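Periplasmic cell division protein (SufI) (Aquifex aeolicus, PDB 6SYY) is the multicopper oxidase McoA, which binds copper and probably couples the oxidation of its substrates to the reduction of dioxygen. Local coordinates at residues Y168-G173 with G255-P260; Q206-T209 with Q215-Y218; T70-I75 with M82-I87; D229-N234 with R259-A264. All coordinates share one frame; numbering follows the deposited sequence.

Contact 1. Residues Y168-G173 with G255-P260; sequences YQVYYG and GSNARP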
loop_
_atom_site.group_PDB
_atom_site.type_symbol
_atom_site.label_atom_id
_atom_site.label_comp_id
_atom_site.label_asym_id
_atom_site.label_seq_id
_atom_site.Cartn_x
_atom_site.Cartn_y
_atom_site.Cartn_z
ATOM N N TYR A 168 3.887 13.159 7.361
ATOM C CA TYR A 168 5.239 13.702 7.408
ATOM C C TYR A 168 6.282 12.596 7.299
ATOM O O TYR A 168 7.211 12.677 6.486
ATOM C CB TYR A 168 5.441 14.507 8.695
ATOM C CG TYR A 168 6.846 15.053 8.847
ATOM C CD1 TYR A 168 7.854 14.290 9.429
ATOM C CD2 TYR A 168 7.164 16.326 8.403
ATOM C CE1 TYR A 168 9.138 14.778 9.560
ATOM C CE2 TYR A 168 8.446 16.825 8.536
ATOM C CZ TYR A 168 9.431 16.046 9.113
ATOM O OH TYR A 168 10.712 16.536 9.249
ATOM N N GLN A 169 6.151 11.554 8.119
ATOM C CA GLN A 169 7.219 10.564 8.205
ATOM C C GLN A 169 7.273 9.687 6.960
ATOM O O GLN A 169 8.362 9.326 6.498
ATOM C CB GLN A 169 7.055 9.722 9.468
ATOM C CG GLN A 169 7.259 10.513 10.748
ATOM C CD GLN A 169 7.565 9.626 11.933
ATOM O OE1 GLN A 169 6.884 8.627 12.169
ATOM N NE2 GLN A 169 8.605 9.977 12.678
ATOM N N VAL A 170 6.116 9.331 6.401
ATOM C CA VAL A 170 6.110 8.577 5.151
ATOM C C VAL A 170 6.752 9.400 4.045
ATOM O O VAL A 170 7.640 8.927 3.326
ATOM C CB VAL A 170 4.677 8.156 4.783
ATOM C CG1 VAL A 170 4.644 7.548 3.383
ATOM C CG2 VAL A 170 4.140 7.173 5.808
ATOM N N TYR A 171 6.333 10.661 3.917
ATOM C CA TYR A 171 6.865 11.523 2.870
ATOM C C TYR A 171 8.368 11.726 3.009
ATOM O O TYR A 171 9.072 11.838 2.000
ATOM C CB TYR A 171 6.146 12.868 2.888
ATOM C CG TYR A 171 6.638 13.833 1.836
ATOM C CD1 TYR A 171 6.291 13.667 0.503
ATOM C CD2 TYR A 171 7.445 14.914 2.175
ATOM C CE1 TYR A 171 6.740 14.543 -0.466
ATOM C CE2 TYR A 171 7.891 15.804 1.210
ATOM C CZ TYR A 171 7.533 15.612 -0.111
ATOM O OH TYR A 171 7.966 16.483 -1.086
ATOM N N TYR A 172 8.881 11.771 4.237
ATOM C CA TYR A 172 10.311 11.985 4.407
ATOM C C TYR A 172 11.126 10.701 4.304
ATOM O O TYR A 172 12.360 10.769 4.346
ATOM C CB TYR A 172 10.590 12.701 5.735
ATOM C CG TYR A 172 10.627 14.198 5.547
ATOM C CD1 TYR A 172 9.473 14.962 5.661
ATOM C CD2 TYR A 172 11.806 14.843 5.206
ATOM C CE1 TYR A 172 9.500 16.332 5.461
ATOM C CE2 TYR A 172 11.844 16.211 5.007
ATOM C CZ TYR A 172 10.688 16.949 5.137
ATOM O OH TYR A 172 10.718 18.308 4.940
ATOM N N GLY A 173 10.487 9.542 4.160
ATOM C CA GLY A 173 11.242 8.370 3.763
ATOM C C GLY A 173 10.924 7.057 4.448
ATOM O O GLY A 173 11.444 6.016 4.041
ATOM N N GLY A 255 3.013 4.609 -2.813
ATOM C CA GLY A 255 3.491 5.122 -1.547
ATOM C C GLY A 255 3.382 6.628 -1.474
ATOM O O GLY A 255 4.105 7.275 -0.713
ATOM N N SER A 256 2.484 7.202 -2.270
ATOM C CA SER A 256 2.260 8.636 -2.222
ATOM C C SER A 256 1.347 8.988 -1.055
ATOM O O SER A 256 0.640 8.140 -0.504
ATOM C CB SER A 256 1.651 9.132 -3.530
ATOM O OG SER A 256 2.462 8.746 -4.626
ATOM N N ASN A 257 1.374 10.264 -0.676
ATOM C CA ASN A 257 0.522 10.708 0.417
ATOM C C ASN A 257 -0.936 10.822 0.000
ATOM O O ASN A 257 -1.825 10.589 0.825
ATOM C CB ASN A 257 1.008 12.052 0.961
ATOM C CG ASN A 257 2.232 11.916 1.847
ATOM O OD1 ASN A 257 3.156 11.161 1.545
ATOM N ND2 ASN A 257 2.235 12.642 2.955
ATOM N N ALA A 258 -1.206 11.162 -1.260
ATOM C CA ALA A 258 -2.581 11.455 -1.642
ATOM C C ALA A 258 -2.862 11.180 -3.110
ATOM O O ALA A 258 -4.014 10.941 -3.486
ATOM C CB ALA A 258 -2.911 12.913 -1.320
ATOM N N ARG A 259 -1.829 11.212 -3.943
ATOM C CA ARG A 259 -2.030 11.160 -5.387
ATOM C C ARG A 259 -2.373 9.748 -5.842
ATOM O O ARG A 259 -1.584 8.823 -5.607
ATOM C CB ARG A 259 -0.784 11.637 -6.115
ATOM C CG ARG A 259 -0.874 11.461 -7.611
ATOM C CD ARG A 259 0.429 11.806 -8.290
ATOM N NE ARG A 259 0.819 13.198 -8.094
ATOM C CZ ARG A 259 0.394 14.204 -8.849
ATOM N NH1 ARG A 259 -0.447 13.968 -9.843
ATOM N NH2 ARG A 259 0.803 15.444 -8.610
ATOM N N PRO A 260 -3.515 9.536 -6.491
ATOM C CA PRO A 260 -3.765 8.264 -7.171
ATOM C C PRO A 260 -3.213 8.292 -8.589
ATOM O O PRO A 260 -3.031 9.349 -9.196
ATOM C CB PRO A 260 -5.296 8.177 -7.184
ATOM C CG PRO A 260 -5.722 9.603 -7.319
ATOM C CD PRO A 260 -4.683 10.431 -6.567
#
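Asn257 ND2, the nitrogen that passes Tyr171 CB at 3.9 Å, is gripped by two acceptors: the backbone oxygen Gly167 O in helix 166-172 and the carboxylate oxygen Glu513 OE2 on helix 512-516. The amide is thereby held against the helix without any hydrogen bond to residues 168-173 themselves. Its other end, Asn257 OD1, rests on Tyr171 CB at 3.7 Å and lies at the edge of the phenol ring, near its plane. Ring and amide stand almost perpendicular, 89° apart. With CG anti to the backbone N (chi1 180°), the Tyr171 ring passes OD1 edge-on, and its OH reaches on to bond Thr209 N. One residue earlier, Val170 CG1 comes no closer than 4.1 Å to Gly255 O, while Leu512 touches both Val170 and Asn257. A Schellman motif ends the helix: Gly173, at positive phi, sends its N-H back to Val170 O and, weakly, to Gln169 O. The copper site is near: the Val170 side chain is about 4 Å from that of His159, a copper ligand. Replacing Asn257 by alanine removes the amide and would probably leave Gly167 O and Glu513 without this shared donor, with a gap beside Tyr171 CB. The chemistry is thus a buried polar tie between loop and helix, lined by aliphatic carbons close to the copper cluster.

Contact 2. Residues Q206-T209 with Q215-Y218; sequences QDKT and QLVY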
loop_
_atom_site.group_PDB
_atom_site.type_symbol
_atom_site.label_atom_id
_atom_site.label_comp_id
_atom_site.label_asym_id
_atom_site.label_seq_id
_atom_site.Cartn_x
_atom_site.Cartn_y
_atom_site.Cartn_z
ATOM N N GLN A 206 5.950 7.151 -5.923
ATOM C CA GLN A 206 5.778 8.249 -4.988
ATOM C C GLN A 206 5.992 9.560 -5.727
ATOM O O GLN A 206 6.817 9.642 -6.640
ATOM C CB GLN A 206 6.768 8.153 -3.823
ATOM C CG GLN A 206 6.705 6.858 -3.035
ATOM C CD GLN A 206 7.682 6.856 -1.882
ATOM O OE1 GLN A 206 7.286 6.918 -0.716
ATOM N NE2 GLN A 206 8.970 6.798 -2.198
ATOM N N ASP A 207 5.246 10.585 -5.335
ATOM C CA ASP A 207 5.483 11.928 -5.836
ATOM C C ASP A 207 6.040 12.783 -4.709
ATOM O O ASP A 207 5.580 12.697 -3.565
ATOM C CB ASP A 207 4.214 12.557 -6.428
ATOM C CG ASP A 207 3.064 12.611 -5.444
ATOM O OD1 ASP A 207 2.982 11.736 -4.560
ATOM O OD2 ASP A 207 2.228 13.532 -5.569
ATOM N N LYS A 208 7.059 13.579 -5.030
ATOM C CA LYS A 208 7.732 14.423 -4.052
ATOM C C LYS A 208 8.127 15.740 -4.709
ATOM O O LYS A 208 8.161 15.864 -5.936
ATOM C CB LYS A 208 8.963 13.720 -3.448
ATOM C CG LYS A 208 8.601 12.517 -2.587
ATOM C CD LYS A 208 9.770 11.935 -1.797
ATOM C CE LYS A 208 9.272 10.782 -0.920
ATOM N NZ LYS A 208 10.367 9.988 -0.313
ATOM N N THR A 209 8.422 16.729 -3.870
ATOM C CA THR A 209 8.804 18.062 -4.315
ATOM C C THR A 209 10.141 18.432 -3.689
ATOM O O THR A 209 10.326 18.273 -2.477
ATOM C CB THR A 209 7.734 19.087 -3.935
ATOM O OG1 THR A 209 6.492 18.730 -4.553
ATOM C CG2 THR A 209 8.140 20.474 -4.391
ATOM N N GLN A 215 16.535 19.453 -1.085
ATOM C CA GLN A 215 15.797 19.093 0.114
ATOM C C GLN A 215 14.313 18.958 -0.202
ATOM O O GLN A 215 13.787 19.605 -1.112
ATOM C CB GLN A 215 16.013 20.128 1.222
ATOM C CG GLN A 215 17.464 20.253 1.674
ATOM C CD GLN A 215 18.068 18.926 2.119
ATOM O OE1 GLN A 215 17.364 18.026 2.582
ATOM N NE2 GLN A 215 19.382 18.804 1.977
ATOM N N LEU A 216 13.643 18.096 0.558
ATOM C CA LEU A 216 12.227 17.845 0.330
ATOM C C LEU A 216 11.387 19.007 0.836
ATOM O O LEU A 216 11.715 19.649 1.838
ATOM C CB LEU A 216 11.794 16.550 1.016
ATOM C CG LEU A 216 12.376 15.274 0.403
ATOM C CD1 LEU A 216 12.155 14.087 1.324
ATOM C CD2 LEU A 216 11.767 15.013 -0.966
ATOM N N VAL A 217 10.300 19.277 0.123
ATOM C CA VAL A 217 9.345 20.312 0.485
ATOM C C VAL A 217 8.022 19.628 0.802
ATOM O O VAL A 217 7.448 18.944 -0.055
ATOM C CB VAL A 217 9.180 21.344 -0.640
ATOM C CG1 VAL A 217 8.272 22.474 -0.195
ATOM C CG2 VAL A 217 10.545 21.869 -1.074
ATOM N N TYR A 218 7.543 19.801 2.032
ATOM C CA TYR A 218 6.286 19.205 2.479
ATOM C C TYR A 218 5.358 20.336 2.901
ATOM O O TYR A 218 5.413 20.803 4.041
ATOM C CB TYR A 218 6.509 18.212 3.621
ATOM C CG TYR A 218 5.244 17.499 4.055
ATOM C CD1 TYR A 218 4.581 16.633 3.192
ATOM C CD2 TYR A 218 4.714 17.689 5.324
ATOM C CE1 TYR A 218 3.421 15.979 3.580
ATOM C CE2 TYR A 218 3.554 17.034 5.722
ATOM C CZ TYR A 218 2.914 16.180 4.845
ATOM O OH TYR A 218 1.760 15.529 5.229
#
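In the middle cupredoxin-like domain, the long connection between the antiparallel neighbours strand 200-208 and strand 230-233 begins by doubling back, so that Thr209 meets Leu216 and Val217. One backbone hydrogen bond closes this loop: Val217 N donates its N-H to Thr209 O over 2.8 Å, with an N-H...O angle of 156° and the donor tilted from the carbonyl plane. The same oxygen receives a CA-H contact from Leu216 CA at 3.4 Å, so two successive residues converge on it. Beside this polar tie, the methyl Thr209 CG2 lies against Val217 CB at 4.0 Å. The torsion that places this methyl opposite the backbone N (chi1 of OG1 -60°) sets OG1 next to that N, and the hydroxyl bonds Asp229 N where the connection returns to its strand. Leu216 is buried and also touches Tyr171 and Tyr172 of helix 166-172 and Met82 of strand 80-86. The Lys208 chain, extended beyond CG, supplies its aliphatic length to the same patch. The two side chains cross at a slant, and Leu216 CD2 packs alongside the near part of the lysine chain, 4.0 Å from Lys208 CB and 3.8 Å from Lys208 CD.

Contact 3. Residues T70-I75 with M82-I87; sequences TTLEVI and MLVYEI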
loop_
_atom_site.group_PDB
_atom_site.type_symbol
_atom_site.label_atom_id
_atom_site.label_comp_id
_atom_site.label_asym_id
_atom_site.label_seq_id
_atom_site.Cartn_x
_atom_site.Cartn_y
_atom_site.Cartn_z
ATOM N N THR A 70 19.105 10.599 8.039
ATOM C CA THR A 70 20.312 10.424 7.243
ATOM C C THR A 70 20.188 11.331 6.022
ATOM O O THR A 70 19.266 12.148 5.931
ATOM C CB THR A 70 20.517 8.953 6.859
ATOM O OG1 THR A 70 21.821 8.778 6.298
ATOM C CG2 THR A 70 19.469 8.503 5.844
ATOM N N THR A 71 21.123 11.194 5.085
ATOM C CA THR A 71 21.086 11.930 3.827
ATOM C C THR A 71 21.187 10.946 2.675
ATOM O O THR A 71 22.119 10.136 2.629
ATOM C CB THR A 71 22.223 12.946 3.734
ATOM O OG1 THR A 71 23.475 12.269 3.892
ATOM C CG2 THR A 71 22.080 14.002 4.815
ATOM N N LEU A 72 20.234 11.020 1.750
ATOM C CA LEU A 72 20.209 10.169 0.570
ATOM C C LEU A 72 20.470 10.998 -0.679
ATOM O O LEU A 72 20.063 12.158 -0.772
ATOM C CB LEU A 72 18.864 9.449 0.433
ATOM C CG LEU A 72 18.497 8.488 1.562
ATOM C CD1 LEU A 72 17.144 7.843 1.293
ATOM C CD2 LEU A 72 19.585 7.435 1.737
ATOM N N GLU A 73 21.155 10.388 -1.646
ATOM C CA GLU A 73 21.443 11.044 -2.919
ATOM C C GLU A 73 20.386 10.617 -3.934
ATOM O O GLU A 73 20.602 9.743 -4.771
ATOM C CB GLU A 73 22.849 10.703 -3.397
ATOM C CG GLU A 73 23.284 11.519 -4.595
ATOM C CD GLU A 73 24.619 11.085 -5.145
ATOM O OE1 GLU A 73 25.013 9.923 -4.911
ATOM O OE2 GLU A 73 25.272 11.913 -5.811
ATOM N N VAL A 74 19.218 11.256 -3.844
ATOM C CA VAL A 74 18.125 10.970 -4.773
ATOM C C VAL A 74 18.398 11.610 -6.127
ATOM O O VAL A 74 18.335 10.951 -7.171
ATOM C CB VAL A 74 16.788 11.453 -4.180
ATOM C CG1 VAL A 74 15.625 11.089 -5.094
ATOM C CG2 VAL A 74 16.588 10.875 -2.785
ATOM N N ILE A 75 18.695 12.904 -6.119
ATOM C CA ILE A 75 19.179 13.613 -7.299
ATOM C C ILE A 75 20.705 13.578 -7.257
ATOM O O ILE A 75 21.289 14.017 -6.255
ATOM C CB ILE A 75 18.669 15.059 -7.323
ATOM C CG1 ILE A 75 17.140 15.087 -7.297
ATOM C CG2 ILE A 75 19.222 15.803 -8.528
ATOM C CD1 ILE A 75 16.573 16.395 -6.796
ATOM N N MET A 82 16.559 12.779 4.815
ATOM C CA MET A 82 15.415 11.882 4.784
ATOM C C MET A 82 15.465 10.924 5.968
ATOM O O MET A 82 16.506 10.727 6.602
ATOM C CB MET A 82 15.361 11.083 3.478
ATOM C CG MET A 82 15.023 11.911 2.255
ATOM S SD MET A 82 14.816 10.883 0.798
ATOM C CE MET A 82 13.359 9.953 1.259
ATOM N N LEU A 83 14.309 10.328 6.249
ATOM C CA LEU A 83 14.191 9.250 7.218
ATOM C C LEU A 83 14.274 7.908 6.502
ATOM O O LEU A 83 13.800 7.760 5.373
ATOM C CB LEU A 83 12.867 9.357 7.979
ATOM C CG LEU A 83 12.686 10.495 8.992
ATOM C CD1 LEU A 83 11.209 10.716 9.306
ATOM C CD2 LEU A 83 13.451 10.198 10.267
ATOM N N VAL A 84 14.895 6.928 7.156
ATOM C CA VAL A 84 14.968 5.576 6.616
ATOM C C VAL A 84 14.718 4.589 7.741
ATOM O O VAL A 84 15.019 4.853 8.908
ATOM C CB VAL A 84 16.327 5.266 5.937
ATOM C CG1 VAL A 84 16.538 6.145 4.722
ATOM C CG2 VAL A 84 17.477 5.421 6.921
ATOM N N TYR A 85 14.140 3.451 7.380
ATOM C CA TYR A 85 14.134 2.280 8.243
ATOM C C TYR A 85 15.423 1.511 7.983
ATOM O O TYR A 85 15.693 1.119 6.842
ATOM C CB TYR A 85 12.914 1.400 7.966
ATOM C CG TYR A 85 11.602 1.924 8.515
ATOM C CD1 TYR A 85 11.479 2.296 9.849
ATOM C CD2 TYR A 85 10.482 2.036 7.700
ATOM C CE1 TYR A 85 10.272 2.769 10.355
ATOM C CE2 TYR A 85 9.274 2.505 8.193
ATOM C CZ TYR A 85 9.173 2.871 9.520
ATOM O OH TYR A 85 7.974 3.338 10.008
ATOM N N GLU A 86 16.233 1.324 9.023
ATOM C CA GLU A 86 17.473 0.566 8.908
ATOM C C GLU A 86 17.250 -0.841 9.445
ATOM O O GLU A 86 16.870 -1.017 10.608
ATOM C CB GLU A 86 18.634 1.237 9.643
ATOM C CG GLU A 86 19.931 0.435 9.522
ATOM C CD GLU A 86 21.181 1.253 9.790
ATOM O OE1 GLU A 86 21.058 2.419 10.217
ATOM O OE2 GLU A 86 22.291 0.724 9.570
ATOM N N ILE A 87 17.481 -1.832 8.590
ATOM C CA ILE A 87 17.369 -3.242 8.939
ATOM C C ILE A 87 18.611 -3.926 8.397
ATOM O O ILE A 87 18.783 -4.023 7.176
ATOM C CB ILE A 87 16.105 -3.885 8.357
ATOM C CG1 ILE A 87 14.858 -3.122 8.799
ATOM C CG2 ILE A 87 16.020 -5.338 8.776
ATOM C CD1 ILE A 87 13.614 -3.508 8.035
#
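A chi1 of -169° sends Thr70 OG1 to the far side from N and turns CG2 into the notch between N and the carbonyl carbon, directing this methyl at Val84. Val84 CG2 occupies the equivalent position on its own residue, and the methyls Thr70 CG2 and Val84 CG2 meet at 3.8 Å, the side chains crossing at about a right angle. In Met82 the bend is at the far end: chi3 of 66° folds CE back and leaves SD as the atom that meets the other segment. The sulfur sits 3.9 Å from Leu72 CD1 and 4.0 Å from Val74 CG2, two methyls that approach it from different directions. Leu72 CD1 also reaches Val84 CG1 at 3.9 Å, so one leucine methyl joins the methionine to the valine. All this lies on the hairpin of strands 63-72 and 80-86, where Thr70 and Met82 form an antiparallel hydrogen-bonded pair with both side chains on one face. Thr70 N donates to Met82 O over 3.0 Å, nearly in line with the carbonyl bond, whereas Met82 N, also 3.0 Å from Thr70 O, comes in tilted from the carbonyl plane. The axes of the short segments 70-72 and 82-86 run 100° apart. Tyr91 touches Thr70 and Val84, and Leu216 packs on Met82. Paired backbone bonds thus fix the register, while the touching side chains add apolar contact, a thioether among methyl groups, and none of them is charged.

Contact 4. Residues D229-N234 with R259-A264; sequences DTILVN and RPYRLA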
loop_
_atom_site.group_PDB
_atom_site.type_symbol
_atom_site.label_atom_id
_atom_site.label_comp_id
_atom_site.label_asym_id
_atom_site.label_seq_id
_atom_site.Cartn_x
_atom_site.Cartn_y
_atom_site.Cartn_z
ATOM N N ASP A 229 5.555 17.393 -7.089
ATOM C CA ASP A 229 5.879 17.883 -8.424
ATOM C C ASP A 229 6.673 16.862 -9.236
ATOM O O ASP A 229 6.598 16.857 -10.471
ATOM C CB ASP A 229 6.663 19.193 -8.303
ATOM C CG ASP A 229 6.801 19.920 -9.623
ATOM O OD1 ASP A 229 6.061 19.589 -10.575
ATOM O OD2 ASP A 229 7.656 20.827 -9.707
ATOM N N THR A 230 7.418 15.988 -8.566
ATOM C CA THR A 230 8.351 15.069 -9.201
ATOM C C THR A 230 7.946 13.635 -8.889
ATOM O O THR A 230 7.688 13.298 -7.729
ATOM C CB THR A 230 9.777 15.336 -8.703
ATOM O OG1 THR A 230 10.152 16.683 -9.025
ATOM C CG2 THR A 230 10.763 14.367 -9.331
ATOM N N ILE A 231 7.896 12.790 -9.916
ATOM C CA ILE A 231 7.502 11.396 -9.746
ATOM C C ILE A 231 8.745 10.548 -9.536
ATOM O O ILE A 231 9.746 10.696 -10.246
ATOM C CB ILE A 231 6.693 10.898 -10.955
ATOM C CG1 ILE A 231 5.546 11.862 -11.242
ATOM C CG2 ILE A 231 6.152 9.504 -10.683
ATOM C CD1 ILE A 231 4.538 11.964 -10.107
ATOM N N LEU A 232 8.682 9.651 -8.556
ATOM C CA LEU A 232 9.788 8.772 -8.220
ATOM C C LEU A 232 9.301 7.333 -8.204
ATOM O O LEU A 232 8.155 7.051 -7.846
ATOM C CB LEU A 232 10.401 9.115 -6.853
ATOM C CG LEU A 232 11.146 10.442 -6.674
ATOM C CD1 LEU A 232 10.190 11.610 -6.555
ATOM C CD2 LEU A 232 12.030 10.370 -5.447
ATOM N N VAL A 233 10.181 6.425 -8.612
ATOM C CA VAL A 233 9.962 4.992 -8.469
ATOM C C VAL A 233 11.147 4.441 -7.695
ATOM O O VAL A 233 12.292 4.542 -8.151
ATOM C CB VAL A 233 9.809 4.287 -9.823
ATOM C CG1 VAL A 233 9.379 2.850 -9.613
ATOM C CG2 VAL A 233 8.816 5.024 -10.705
ATOM N N ASN A 234 10.876 3.882 -6.517
ATOM C CA ASN A 234 11.931 3.393 -5.634
ATOM C C ASN A 234 12.953 4.491 -5.354
ATOM O O ASN A 234 14.163 4.255 -5.353
ATOM C CB ASN A 234 12.604 2.156 -6.225
ATOM C CG ASN A 234 11.605 1.097 -6.619
ATOM O OD1 ASN A 234 10.488 1.069 -6.105
ATOM N ND2 ASN A 234 11.999 0.218 -7.536
ATOM N N ARG A 259 -1.829 11.212 -3.943
ATOM C CA ARG A 259 -2.030 11.160 -5.387
ATOM C C ARG A 259 -2.373 9.748 -5.842
ATOM O O ARG A 259 -1.584 8.823 -5.607
ATOM C CB ARG A 259 -0.784 11.637 -6.115
ATOM C CG ARG A 259 -0.874 11.461 -7.611
ATOM C CD ARG A 259 0.429 11.806 -8.290
ATOM N NE ARG A 259 0.819 13.198 -8.094
ATOM C CZ ARG A 259 0.394 14.204 -8.849
ATOM N NH1 ARG A 259 -0.447 13.968 -9.843
ATOM N NH2 ARG A 259 0.803 15.444 -8.610
ATOM N N PRO A 260 -3.515 9.536 -6.491
ATOM C CA PRO A 260 -3.765 8.264 -7.171
ATOM C C PRO A 260 -3.213 8.292 -8.589
ATOM O O PRO A 260 -3.031 9.349 -9.196
ATOM C CB PRO A 260 -5.296 8.177 -7.184
ATOM C CG PRO A 260 -5.722 9.603 -7.319
ATOM C CD PRO A 260 -4.683 10.431 -6.567
ATOM N N TYR A 261 -2.953 7.099 -9.114
ATOM C CA TYR A 261 -2.410 6.947 -10.456
ATOM C C TYR A 261 -3.342 6.110 -11.317
ATOM O O TYR A 261 -3.961 5.155 -10.838
ATOM C CB TYR A 261 -1.025 6.295 -10.429
ATOM C CG TYR A 261 -0.031 7.073 -9.617
ATOM C CD1 TYR A 261 0.074 6.876 -8.245
ATOM C CD2 TYR A 261 0.793 8.010 -10.212
ATOM C CE1 TYR A 261 0.975 7.586 -7.491
ATOM C CE2 TYR A 261 1.700 8.727 -9.464
ATOM C CZ TYR A 261 1.783 8.513 -8.105
ATOM O OH TYR A 261 2.682 9.229 -7.356
ATOM N N ARG A 262 -3.431 6.477 -12.590
ATOM C CA ARG A 262 -4.096 5.674 -13.610
ATOM C C ARG A 262 -3.001 5.289 -14.601
ATOM O O ARG A 262 -2.609 6.099 -15.446
ATOM C CB ARG A 262 -5.238 6.448 -14.270
ATOM C CG ARG A 262 -6.087 5.620 -15.223
ATOM C CD ARG A 262 -7.260 6.413 -15.803
ATOM N NE ARG A 262 -8.263 6.772 -14.799
ATOM C CZ ARG A 262 -9.270 5.985 -14.424
ATOM N NH1 ARG A 262 -9.413 4.780 -14.957
ATOM N NH2 ARG A 262 -10.135 6.403 -13.507
ATOM N N LEU A 263 -2.496 4.061 -14.488
ATOM C CA LEU A 263 -1.272 3.647 -15.167
ATOM C C LEU A 263 -1.578 2.833 -16.415
ATOM O O LEU A 263 -2.387 1.900 -16.373
ATOM C CB LEU A 263 -0.394 2.823 -14.228
ATOM C CG LEU A 263 -0.046 3.495 -12.906
ATOM C CD1 LEU A 263 0.725 2.526 -12.048
ATOM C CD2 LEU A 263 0.756 4.766 -13.146
ATOM N N ALA A 264 -0.908 3.171 -17.517
ATOM C CA ALA A 264 -0.963 2.398 -18.750
ATOM C C ALA A 264 0.452 2.212 -19.281
ATOM O O ALA A 264 1.390 2.891 -18.857
ATOM C CB ALA A 264 -1.843 3.073 -19.814
#
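Facing layers of the middle cupredoxin-like domain meet where Ile231, on strand 230-233, points its outermost methyl at Arg259, in the loop before strand 261-267, and at Tyr261, the first residue of that strand. Only side chains touch: the nearest CA atoms, Ile231 CA and Arg259 CA, are 10.5 Å apart, too far for backbone pairing. Ile231 bridges the distance with CD1, which comes to 4.3 Å from Tyr261 OH and 4.4 Å from Tyr261 CE2, arriving at the edge of the ring and near its plane. Two successive bends, chi1 -52° and chi2 -63°, carry the methyl to this position. The same CD1 lies 4.4 Å from Arg259 NE, oblique to the guanidinium. Arginine and tyrosine are also packed on each other, since Arg259 CG stands 4.0 Å above one face of the Tyr261 ring, offset toward its rim. In the fold, strand 230-233 runs antiparallel to strand 200-208, and its entry carries a classic beta bulge in which Asp229 and Thr230 both lie opposite Lys208. Strand 261-267 pairs instead with strands such as 293-295, and Tyr261 reaches across to Ile205 and Asp207. The polar ends have partners of their own: Arg259 forms salt bridges through NE to Asp207 and through NH1 to Asp357, and Tyr261 OH is hydrogen-bonded to Ser256 OG. These bonds probably limit the rotation of the guanidinium and of the phenol against which the isoleucine lies. Ile231 also touches Phe361 and Val363 of strand 361-370, and Phe361 packs on Arg259.

Contacts 1 and 4 share Arg259 and Pro260, with centres about 11 Å apart, and 255-264 runs through both, from the loop near the copper site into strand 261-267. Contact 1 lies nearest the metal cluster: the Val170 side chain is about 7 Å from a bound copper ion and about 8 Å from the bound oxygen atom. The centres of contacts 1 and 2 are about 9 Å apart. Contact 2 continues into contact 4 by strand pairing, with Gln206 O 2.7 Å from Leu232 N. Contact 3 is away from the annotated sites but meets contact 1 through Tyr172 O and Leu83 N, 2.8 Å apart, and contact 4 through Val74 CG1 and Leu232 CD2 at 3.7 Å.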